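Local coordinates for protein FMN Adenylyltransferase (Candida glabrata, PDB 3FWK) that probably catalyses the adenylylation of FMN by ATP to give FAD, the last step of flavin cofactor biosynthesis, at residues D70-Y78 / V165-P173; T233-K241 / L284-L294. All coordinates share one frame; numbering follows the deposited sequence. Where two conformers were deposited one is given.

Contact 1 of 2, residues D70-Y78 / V165-P173; sequences DCQVLLLLY and VIGIRHTDP
Leu74 CD2 packs against Gly167 CA at 3.5 Å, and the same methyl meets Val165 CG1 at 3.5 Å. With CG anti to the backbone N (chi1 -178°), the leucine reaches from helix 69-86 to the segment leaving strand 163-165. A turn further along, Tyr78 CE1 lies 3.8 Å from Val165 CG2, so the valine gives one methyl to each helix residue. Gly167 brings no side chain, and its CA comes within 4.8 Å of Cys71 CA. Gly167 and Arg169 are both modelled twice; one copy is described.

Polar groups take over at the start of the helix. The carboxylate of Asp70 stands nearly perpendicular to the Arg169 guanidinium, 82° between planes, with OD1 at the guanidinium edge, 3.5 Å from Arg169 NE: a long salt bridge rather than a hydrogen-bonded pair. A water accepts from Arg169 NE at 3.0 Å and lies near Asp70 OD2 and Asp172 OD1.

Behind this, Asp172 N donates to Arg169 O to close the type I turn 169-172, and Asp172 OD2 in turn accepts from Arg169 N at 2.8 Å, met from above the carboxylate plane. Arg169 has its stronger grip beyond: Trp200 O, Asp297 and Glu300 hold its terminal nitrogens, while Arg301 pairs with Asp172 OD1.

The loop before helix 69-86 resembles the PP-loop of this family, which in relatives holds nucleotide phosphate. The apolar half seats this helix on the central sheet. Beside it Asp70 OD2 and Asp172 OD2 approach to 3.6 Å, a repulsion that Arg169, Arg301 and the water probably offset.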
loop_
_atom_site.group_PDB
_atom_site.type_symbol
_atom_site.label_atom_id
_atom_site.label_comp_id
_atom_site.label_asym_id
_atom_site.label_seq_id
_atom_site.Cartn_x
_atom_site.Cartn_y
_atom_site.Cartn_z
ATOM N N ASP A 70 0.429 1.084 2.356
ATOM C CA ASP A 70 -1.031 1.165 2.513
ATOM C C ASP A 70 -1.741 0.839 1.203
ATOM O O ASP A 70 -2.680 0.029 1.143
ATOM C CB ASP A 70 -1.479 2.555 2.962
ATOM C CG ASP A 70 -0.954 2.955 4.333
ATOM O OD1 ASP A 70 -0.594 2.102 5.159
ATOM O OD2 ASP A 70 -0.971 4.197 4.550
ATOM N N CYS A 71 -1.295 1.458 0.105
ATOM C CA CYS A 71 -1.846 1.136 -1.188
ATOM C C CYS A 71 -1.631 -0.307 -1.558
ATOM O O CYS A 71 -2.493 -0.890 -2.218
ATOM C CB CYS A 71 -1.216 2.046 -2.268
ATOM S SG CYS A 71 -1.924 3.705 -2.308
ATOM N N GLN A 72 -0.475 -0.876 -1.197
ATOM C CA GLN A 72 -0.244 -2.265 -1.525
ATOM C C GLN A 72 -1.191 -3.208 -0.764
ATOM O O GLN A 72 -1.773 -4.111 -1.356
ATOM C CB GLN A 72 1.210 -2.642 -1.307
ATOM C CG GLN A 72 1.463 -4.051 -1.903
ATOM C CD GLN A 72 2.871 -4.477 -1.855
ATOM O OE1 GLN A 72 3.723 -3.805 -1.260
ATOM N NE2 GLN A 72 3.151 -5.630 -2.469
ATOM N N VAL A 73 -1.340 -3.003 0.544
ATOM C CA VAL A 73 -2.313 -3.806 1.284
ATOM C C VAL A 73 -3.678 -3.666 0.636
ATOM O O VAL A 73 -4.399 -4.656 0.428
ATOM C CB VAL A 73 -2.352 -3.388 2.778
ATOM C CG1 VAL A 73 -3.622 -3.969 3.458
ATOM C CG2 VAL A 73 -1.101 -3.844 3.485
ATOM N N LEU A 74 -4.090 -2.437 0.353
ATOM C CA LEU A 74 -5.420 -2.253 -0.212
ATOM C C LEU A 74 -5.557 -2.911 -1.578
ATOM O O LEU A 74 -6.606 -3.470 -1.890
ATOM C CB LEU A 74 -5.766 -0.781 -0.271
ATOM C CG LEU A 74 -7.176 -0.461 -0.801
ATOM C CD1 LEU A 74 -8.284 -1.188 0.015
ATOM C CD2 LEU A 74 -7.400 1.026 -0.739
ATOM N N LEU A 75 -4.502 -2.859 -2.396
ATOM C CA LEU A 75 -4.580 -3.515 -3.702
ATOM C C LEU A 75 -4.745 -5.038 -3.524
ATOM O O LEU A 75 -5.530 -5.656 -4.249
ATOM C CB LEU A 75 -3.323 -3.220 -4.497
ATOM C CG LEU A 75 -3.275 -3.843 -5.908
ATOM C CD1 LEU A 75 -4.428 -3.425 -6.799
ATOM C CD2 LEU A 75 -1.908 -3.479 -6.557
ATOM N N LEU A 76 -3.992 -5.660 -2.607
ATOM C CA LEU A 76 -4.175 -7.088 -2.366
ATOM C C LEU A 76 -5.608 -7.390 -1.944
ATOM O O LEU A 76 -6.210 -8.350 -2.416
ATOM C CB LEU A 76 -3.198 -7.558 -1.295
ATOM C CG LEU A 76 -1.703 -7.407 -1.605
ATOM C CD1 LEU A 76 -0.868 -7.955 -0.456
ATOM C CD2 LEU A 76 -1.295 -8.020 -2.968
ATOM N N LEU A 77 -6.170 -6.579 -1.030
ATOM C CA LEU A 77 -7.535 -6.799 -0.601
ATOM C C LEU A 77 -8.550 -6.546 -1.701
ATOM O O LEU A 77 -9.573 -7.246 -1.777
ATOM C CB LEU A 77 -7.837 -5.950 0.635
ATOM C CG LEU A 77 -7.000 -6.319 1.851
ATOM C CD1 LEU A 77 -7.193 -5.276 2.940
ATOM C CD2 LEU A 77 -7.263 -7.770 2.390
ATOM N N TYR A 78 -8.303 -5.534 -2.543
ATOM C CA TYR A 78 -9.188 -5.228 -3.639
ATOM C C TYR A 78 -9.215 -6.380 -4.645
ATOM O O TYR A 78 -10.295 -6.815 -5.079
ATOM C CB TYR A 78 -8.713 -3.927 -4.288
ATOM C CG TYR A 78 -9.623 -3.391 -5.361
ATOM C CD1 TYR A 78 -10.740 -2.663 -5.019
ATOM C CD2 TYR A 78 -9.390 -3.622 -6.704
ATOM C CE1 TYR A 78 -11.606 -2.169 -5.967
ATOM C CE2 TYR A 78 -10.237 -3.132 -7.669
ATOM C CZ TYR A 78 -11.364 -2.430 -7.289
ATOM O OH TYR A 78 -12.223 -1.932 -8.219
ATOM N N VAL A 165 -10.524 4.343 -5.876
ATOM C CA VAL A 165 -10.112 3.696 -4.644
ATOM C C VAL A 165 -8.849 4.377 -4.112
ATOM O O VAL A 165 -7.857 4.528 -4.864
ATOM C CB VAL A 165 -9.845 2.201 -4.878
ATOM C CG1 VAL A 165 -9.431 1.533 -3.578
ATOM C CG2 VAL A 165 -11.045 1.511 -5.484
ATOM N N ILE A 166 -8.875 4.770 -2.839
ATOM C CA ILE A 166 -7.772 5.518 -2.227
ATOM C C ILE A 166 -7.324 4.810 -0.962
ATOM O O ILE A 166 -8.139 4.510 -0.096
ATOM C CB ILE A 166 -8.196 6.936 -1.898
ATOM C CG1 ILE A 166 -8.592 7.643 -3.186
ATOM C CG2 ILE A 166 -7.075 7.738 -1.253
ATOM C CD1 ILE A 166 -9.183 9.003 -2.985
ATOM N N GLY A 167 -6.020 4.603 -0.812
ATOM C CA GLY A 167 -5.504 3.802 0.325
ATOM C C GLY A 167 -5.088 4.559 1.584
ATOM O O GLY A 167 -4.139 4.201 2.256
ATOM N N ILE A 168 -5.831 5.566 1.943
ATOM C CA ILE A 168 -5.535 6.356 3.133
ATOM C C ILE A 168 -6.108 5.766 4.423
ATOM O O ILE A 168 -7.142 5.064 4.406
ATOM C CB ILE A 168 -6.069 7.741 2.804
ATOM C CG1 ILE A 168 -5.640 8.780 3.831
ATOM C CG2 ILE A 168 -7.559 7.696 2.531
ATOM C CD1 ILE A 168 -5.793 10.216 3.326
ATOM N N ARG A 169 -5.442 6.055 5.522
ATOM C CA ARG A 169 -5.910 5.628 6.844
ATOM C C ARG A 169 -6.281 6.852 7.663
ATOM O O ARG A 169 -5.769 7.955 7.447
ATOM C CB ARG A 169 -4.820 4.821 7.590
ATOM C CG ARG A 169 -4.372 3.627 6.789
ATOM C CD ARG A 169 -3.407 2.635 7.516
ATOM N NE ARG A 169 -2.208 3.222 8.107
ATOM C CZ ARG A 169 -2.100 3.605 9.397
ATOM N NH1 ARG A 169 -3.111 3.485 10.244
ATOM N NH2 ARG A 169 -0.966 4.105 9.836
ATOM N N HIS A 170 -7.133 6.662 8.668
ATOM C CA HIS A 170 -7.508 7.821 9.504
ATOM C C HIS A 170 -6.331 8.506 10.174
ATOM O O HIS A 170 -6.393 9.709 10.406
ATOM C CB HIS A 170 -8.500 7.421 10.593
ATOM C CG HIS A 170 -9.916 7.287 10.138
ATOM N ND1 HIS A 170 -10.583 8.282 9.445
ATOM C CD2 HIS A 170 -10.809 6.289 10.324
ATOM C CE1 HIS A 170 -11.826 7.874 9.191
ATOM N NE2 HIS A 170 -11.992 6.672 9.726
ATOM N N THR A 171 -5.263 7.759 10.492
ATOM C CA THR A 171 -4.125 8.350 11.160
ATOM C C THR A 171 -3.209 9.139 10.229
ATOM O O THR A 171 -2.311 9.828 10.704
ATOM C CB THR A 171 -3.271 7.293 11.891
ATOM O OG1 THR A 171 -2.824 6.366 10.915
ATOM C CG2 THR A 171 -4.073 6.558 12.975
ATOM N N ASP A 172 -3.424 9.038 8.922
ATOM C CA ASP A 172 -2.619 9.800 7.983
ATOM C C ASP A 172 -3.006 11.277 7.990
ATOM O O ASP A 172 -4.123 11.622 8.369
ATOM C CB ASP A 172 -2.841 9.257 6.562
ATOM C CG ASP A 172 -2.254 7.862 6.344
ATOM O OD1 ASP A 172 -1.225 7.538 6.937
ATOM O OD2 ASP A 172 -2.815 7.124 5.516
ATOM N N PRO A 173 -2.104 12.154 7.530
ATOM C CA PRO A 173 -2.507 13.546 7.338
ATOM C C PRO A 173 -3.761 13.631 6.460
ATOM O O PRO A 173 -3.894 12.898 5.474
ATOM C CB PRO A 173 -1.283 14.169 6.641
ATOM C CG PRO A 173 -0.155 13.365 7.136
ATOM C CD PRO A 173 -0.700 11.932 7.163
HETATM O O HOH W 1 -0.279 5.045 6.811
#

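Contact 2 of 2, residues T233-K241 / L284-L294; sequences TLPNPHLRK and LHEDYYPGWYL
Backbone pairing joins Leu239 to Tyr289 and Lys241 to Asp287: Tyr289 N donates to Leu239 O at 2.9 Å and Lys241 N to Asp287 O at 2.8 Å, the latter almost straight (176°). Together they make a single beta bridge with Arg240 opposite Tyr288. An Asx turn, Asn236 OD1 accepting from His238 N (2.9 Å) on a lone pair, shapes the 3-10 segment 237-239 that carries Leu239.

Among the aromatic and apolar contacts, Pro235 CB sits squarely over one face of the Tyr288 ring, 3.5 Å from its centroid, a CH-pi contact; Pro235 CD meets Leu284 CD1 tip to tip. Leu239 points its two methyls apart, CD1 to Gly291 CA (3.7 Å) and CD2 to Tyr293 CB (3.9 Å).

Two salt bridges follow. Arg240 NH1 donates to Glu286 OE1 at 3.1 Å from above the carboxylate plane, its guanidinium perpendicular to that plane, while NH2 pairs with Asp242. Lys241, extended beyond CG, runs alongside Asp287 and brings NZ to OD2 at 2.9 Å.

Two loops are thus fastened by mixed means: backbone bonds set their register, Pro235 and Leu239 fill the interior, where Tyr289 O is buried beside Leu239 without a partner, and charge pairs close the more exposed margin.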
loop_
_atom_site.group_PDB
_atom_site.type_symbol
_atom_site.label_atom_id
_atom_site.label_comp_id
_atom_site.label_asym_id
_atom_site.label_seq_id
_atom_site.Cartn_x
_atom_site.Cartn_y
_atom_site.Cartn_z
ATOM N N THR A 233 12.670 12.846 3.566
ATOM C CA THR A 233 12.453 11.562 4.255
ATOM C C THR A 233 13.737 10.900 4.649
ATOM O O THR A 233 14.649 10.755 3.854
ATOM C CB THR A 233 11.650 10.606 3.346
ATOM O OG1 THR A 233 10.448 11.265 2.945
ATOM C CG2 THR A 233 11.293 9.345 4.066
ATOM N N LEU A 234 13.797 10.436 5.885
ATOM C CA LEU A 234 14.945 9.700 6.417
ATOM C C LEU A 234 14.424 8.384 7.010
ATOM O O LEU A 234 13.249 8.272 7.373
ATOM C CB LEU A 234 15.639 10.497 7.546
ATOM C CG LEU A 234 16.325 11.766 7.063
ATOM C CD1 LEU A 234 16.735 12.616 8.250
ATOM C CD2 LEU A 234 17.558 11.442 6.168
ATOM N N PRO A 235 15.307 7.401 7.214
ATOM C CA PRO A 235 14.918 6.247 8.025
ATOM C C PRO A 235 14.473 6.742 9.404
ATOM O O PRO A 235 14.906 7.777 9.885
ATOM C CB PRO A 235 16.221 5.417 8.095
ATOM C CG PRO A 235 16.993 5.816 6.865
ATOM C CD PRO A 235 16.700 7.301 6.728
ATOM N N ASN A 236 13.566 6.004 10.040
ATOM C CA ASN A 236 12.939 6.511 11.237
ATOM C C ASN A 236 13.911 6.504 12.411
ATOM O O ASN A 236 14.454 5.463 12.739
ATOM C CB ASN A 236 11.708 5.655 11.530
ATOM C CG ASN A 236 10.792 6.281 12.562
ATOM O OD1 ASN A 236 11.229 6.677 13.634
ATOM N ND2 ASN A 236 9.509 6.366 12.242
ATOM N N PRO A 237 14.106 7.659 13.088
ATOM C CA PRO A 237 15.130 7.689 14.146
ATOM C C PRO A 237 14.761 6.815 15.318
ATOM O O PRO A 237 15.648 6.377 16.058
ATOM C CB PRO A 237 15.180 9.187 14.542
ATOM C CG PRO A 237 13.779 9.719 14.180
ATOM C CD PRO A 237 13.476 8.968 12.865
ATOM N N HIS A 238 13.475 6.503 15.505
ATOM C CA HIS A 238 13.058 5.567 16.567
ATOM C C HIS A 238 13.514 4.142 16.289
ATOM O O HIS A 238 13.462 3.307 17.196
ATOM C CB HIS A 238 11.547 5.628 16.760
ATOM C CG HIS A 238 11.076 6.967 17.203
ATOM N ND1 HIS A 238 11.106 7.369 18.525
ATOM C CD2 HIS A 238 10.645 8.037 16.491
ATOM C CE1 HIS A 238 10.681 8.622 18.604
ATOM N NE2 HIS A 238 10.408 9.055 17.387
ATOM N N LEU A 239 13.941 3.862 15.052
ATOM C CA LEU A 239 14.449 2.550 14.649
ATOM C C LEU A 239 15.956 2.485 14.547
ATOM O O LEU A 239 16.498 1.463 14.126
ATOM C CB LEU A 239 13.807 2.118 13.318
ATOM C CG LEU A 239 12.266 2.071 13.367
ATOM C CD1 LEU A 239 11.746 1.565 12.062
ATOM C CD2 LEU A 239 11.749 1.201 14.536
ATOM N N ARG A 240 16.659 3.556 14.953
ATOM C CA ARG A 240 18.100 3.521 14.840
ATOM C C ARG A 240 18.677 2.545 15.831
ATOM O O ARG A 240 18.293 2.545 17.008
ATOM C CB ARG A 240 18.665 4.940 15.057
ATOM C CG ARG A 240 20.149 5.051 14.693
ATOM C CD ARG A 240 20.687 6.458 14.911
ATOM N NE ARG A 240 20.653 6.795 16.334
ATOM C CZ ARG A 240 21.613 6.470 17.206
ATOM N NH1 ARG A 240 22.714 5.829 16.807
ATOM N NH2 ARG A 240 21.470 6.796 18.485
ATOM N N LYS A 241 19.621 1.730 15.391
ATOM C CA LYS A 241 20.285 0.792 16.282
ATOM C C LYS A 241 21.318 1.518 17.067
ATOM O O LYS A 241 22.129 2.264 16.558
ATOM C CB LYS A 241 20.946 -0.320 15.486
ATOM C CG LYS A 241 19.928 -1.171 14.771
ATOM C CD LYS A 241 20.588 -2.367 14.086
ATOM C CE LYS A 241 19.621 -3.182 13.253
ATOM N NZ LYS A 241 20.445 -4.145 12.396
ATOM N N LEU A 284 24.603 7.646 5.670
ATOM C CA LEU A 284 24.196 7.990 7.040
ATOM C C LEU A 284 25.133 7.429 8.087
ATOM O O LEU A 284 25.169 7.945 9.220
ATOM C CB LEU A 284 22.787 7.481 7.311
ATOM C CG LEU A 284 21.681 8.054 6.426
ATOM C CD1 LEU A 284 20.360 7.293 6.684
ATOM C CD2 LEU A 284 21.482 9.545 6.704
ATOM N N HIS A 285 25.865 6.357 7.755
ATOM C CA HIS A 285 26.784 5.685 8.720
ATOM C C HIS A 285 26.017 5.255 9.982
ATOM O O HIS A 285 26.521 5.361 11.107
ATOM C CB HIS A 285 27.998 6.580 9.076
ATOM C CG HIS A 285 28.719 7.156 7.888
ATOM N ND1 HIS A 285 28.949 6.448 6.729
ATOM C CD2 HIS A 285 29.287 8.374 7.701
ATOM C CE1 HIS A 285 29.627 7.204 5.875
ATOM N NE2 HIS A 285 29.831 8.381 6.435
ATOM N N GLU A 286 24.794 4.782 9.804
ATOM C CA GLU A 286 23.961 4.321 10.921
ATOM C C GLU A 286 23.162 3.160 10.422
ATOM O O GLU A 286 22.905 3.071 9.224
ATOM C CB GLU A 286 22.988 5.398 11.393
ATOM C CG GLU A 286 23.611 6.632 11.998
ATOM C CD GLU A 286 24.279 6.423 13.367
ATOM O OE1 GLU A 286 24.020 5.407 14.068
ATOM O OE2 GLU A 286 25.060 7.323 13.774
ATOM N N ASP A 287 22.744 2.281 11.330
ATOM C CA ASP A 287 21.917 1.187 10.891
ATOM C C ASP A 287 20.578 1.243 11.599
ATOM O O ASP A 287 20.473 1.836 12.689
ATOM C CB ASP A 287 22.607 -0.147 11.154
ATOM C CG ASP A 287 22.013 -1.297 10.338
ATOM O OD1 ASP A 287 21.496 -1.097 9.233
ATOM O OD2 ASP A 287 22.104 -2.438 10.812
ATOM N N TYR A 288 19.567 0.675 10.960
ATOM C CA TYR A 288 18.194 0.765 11.441
ATOM C C TYR A 288 17.525 -0.563 11.414
ATOM O O TYR A 288 17.784 -1.351 10.518
ATOM C CB TYR A 288 17.376 1.722 10.535
ATOM C CG TYR A 288 17.859 3.161 10.582
ATOM C CD1 TYR A 288 17.246 4.092 11.426
ATOM C CD2 TYR A 288 18.982 3.561 9.846
ATOM C CE1 TYR A 288 17.732 5.388 11.529
ATOM C CE2 TYR A 288 19.466 4.848 9.927
ATOM C CZ TYR A 288 18.856 5.749 10.791
ATOM O OH TYR A 288 19.333 7.035 10.909
ATOM N N TYR A 289 16.649 -0.817 12.380
ATOM C CA TYR A 289 15.705 -1.918 12.236
ATOM C C TYR A 289 14.792 -1.644 11.044
ATOM O O TYR A 289 14.520 -0.475 10.717
ATOM C CB TYR A 289 14.805 -1.993 13.467
ATOM C CG TYR A 289 15.486 -2.424 14.720
ATOM C CD1 TYR A 289 15.564 -3.796 15.048
ATOM C CD2 TYR A 289 15.982 -1.489 15.632
ATOM C CE1 TYR A 289 16.148 -4.208 16.237
ATOM C CE2 TYR A 289 16.569 -1.907 16.843
ATOM C CZ TYR A 289 16.647 -3.263 17.117
ATOM O OH TYR A 289 17.208 -3.709 18.307
ATOM N N PRO A 290 14.267 -2.687 10.395
ATOM C CA PRO A 290 13.306 -2.435 9.333
ATOM C C PRO A 290 12.034 -1.808 9.869
ATOM O O PRO A 290 11.722 -1.873 11.069
ATOM C CB PRO A 290 13.039 -3.825 8.712
ATOM C CG PRO A 290 13.491 -4.783 9.733
ATOM C CD PRO A 290 14.554 -4.118 10.591
ATOM N N GLY A 291 11.263 -1.219 8.962
ATOM C CA GLY A 291 10.119 -0.395 9.331
ATOM C C GLY A 291 9.084 -1.100 10.166
ATOM O O GLY A 291 8.392 -0.454 10.966
ATOM N N TRP A 292 8.966 -2.423 9.991
ATOM C CA TRP A 292 7.986 -3.209 10.749
ATOM C C TRP A 292 8.355 -3.416 12.222
ATOM O O TRP A 292 7.588 -4.033 12.937
ATOM C CB TRP A 292 7.693 -4.532 10.037
ATOM C CG TRP A 292 8.885 -5.315 9.606
ATOM C CD1 TRP A 292 9.521 -6.292 10.303
ATOM C CD2 TRP A 292 9.518 -5.256 8.315
ATOM N NE1 TRP A 292 10.555 -6.836 9.530
ATOM C CE2 TRP A 292 10.548 -6.235 8.304
ATOM C CE3 TRP A 292 9.291 -4.490 7.166
ATOM C CZ2 TRP A 292 11.359 -6.455 7.181
ATOM C CZ3 TRP A 292 10.094 -4.688 6.059
ATOM C CH2 TRP A 292 11.111 -5.672 6.066
ATOM N N TYR A 293 9.457 -2.826 12.681
ATOM C CA TYR A 293 9.697 -2.687 14.120
ATOM C C TYR A 293 8.994 -1.471 14.719
ATOM O O TYR A 293 9.026 -1.317 15.944
ATOM C CB TYR A 293 11.187 -2.678 14.428
ATOM C CG TYR A 293 11.808 -4.050 14.404
ATOM C CD1 TYR A 293 12.081 -4.690 13.199
ATOM C CD2 TYR A 293 12.092 -4.730 15.593
ATOM C CE1 TYR A 293 12.660 -5.975 13.168
ATOM C CE2 TYR A 293 12.667 -6.005 15.565
ATOM C CZ TYR A 293 12.969 -6.608 14.357
ATOM O OH TYR A 293 13.536 -7.873 14.337
ATOM N N LEU A 294 8.368 -0.633 13.886
ATOM C CA LEU A 294 7.537 0.462 14.400
ATOM C C LEU A 294 6.059 0.108 14.345
ATOM O O LEU A 294 5.550 -0.228 13.271
ATOM C CB LEU A 294 7.761 1.731 13.549
ATOM C CG LEU A 294 7.101 2.967 14.186
ATOM C CD1 LEU A 294 8.015 3.535 15.280
ATOM C CD2 LEU A 294 6.770 4.059 13.159
HETATM O O HOH W 2 23.359 2.734 14.130
#

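From the N terminus, helices 7-23 and 31-50 and strand 61-64 come first; helix 69-86 then opens contact 1, which closes after 86 intervening residues that include strands 107-111 and 134-138 and helices 119-131 and 147-157. The chain next forms strands 181-183 and 192-194 and helix 202-212 before contact 2 closes a second, shorter loop holding helices 253-257 and 275-282. The two loops are in series, neither nested nor crossing, with contact centres 23 Å apart. Helix 202-212 links them: Ile205 touches Asp70, whereas Leu202 packs on Leu294. Contact 1 serves the Rossmann-like core, while contact 2 ties two C-terminal loops to each other, and helix 202-212 holds them to the core.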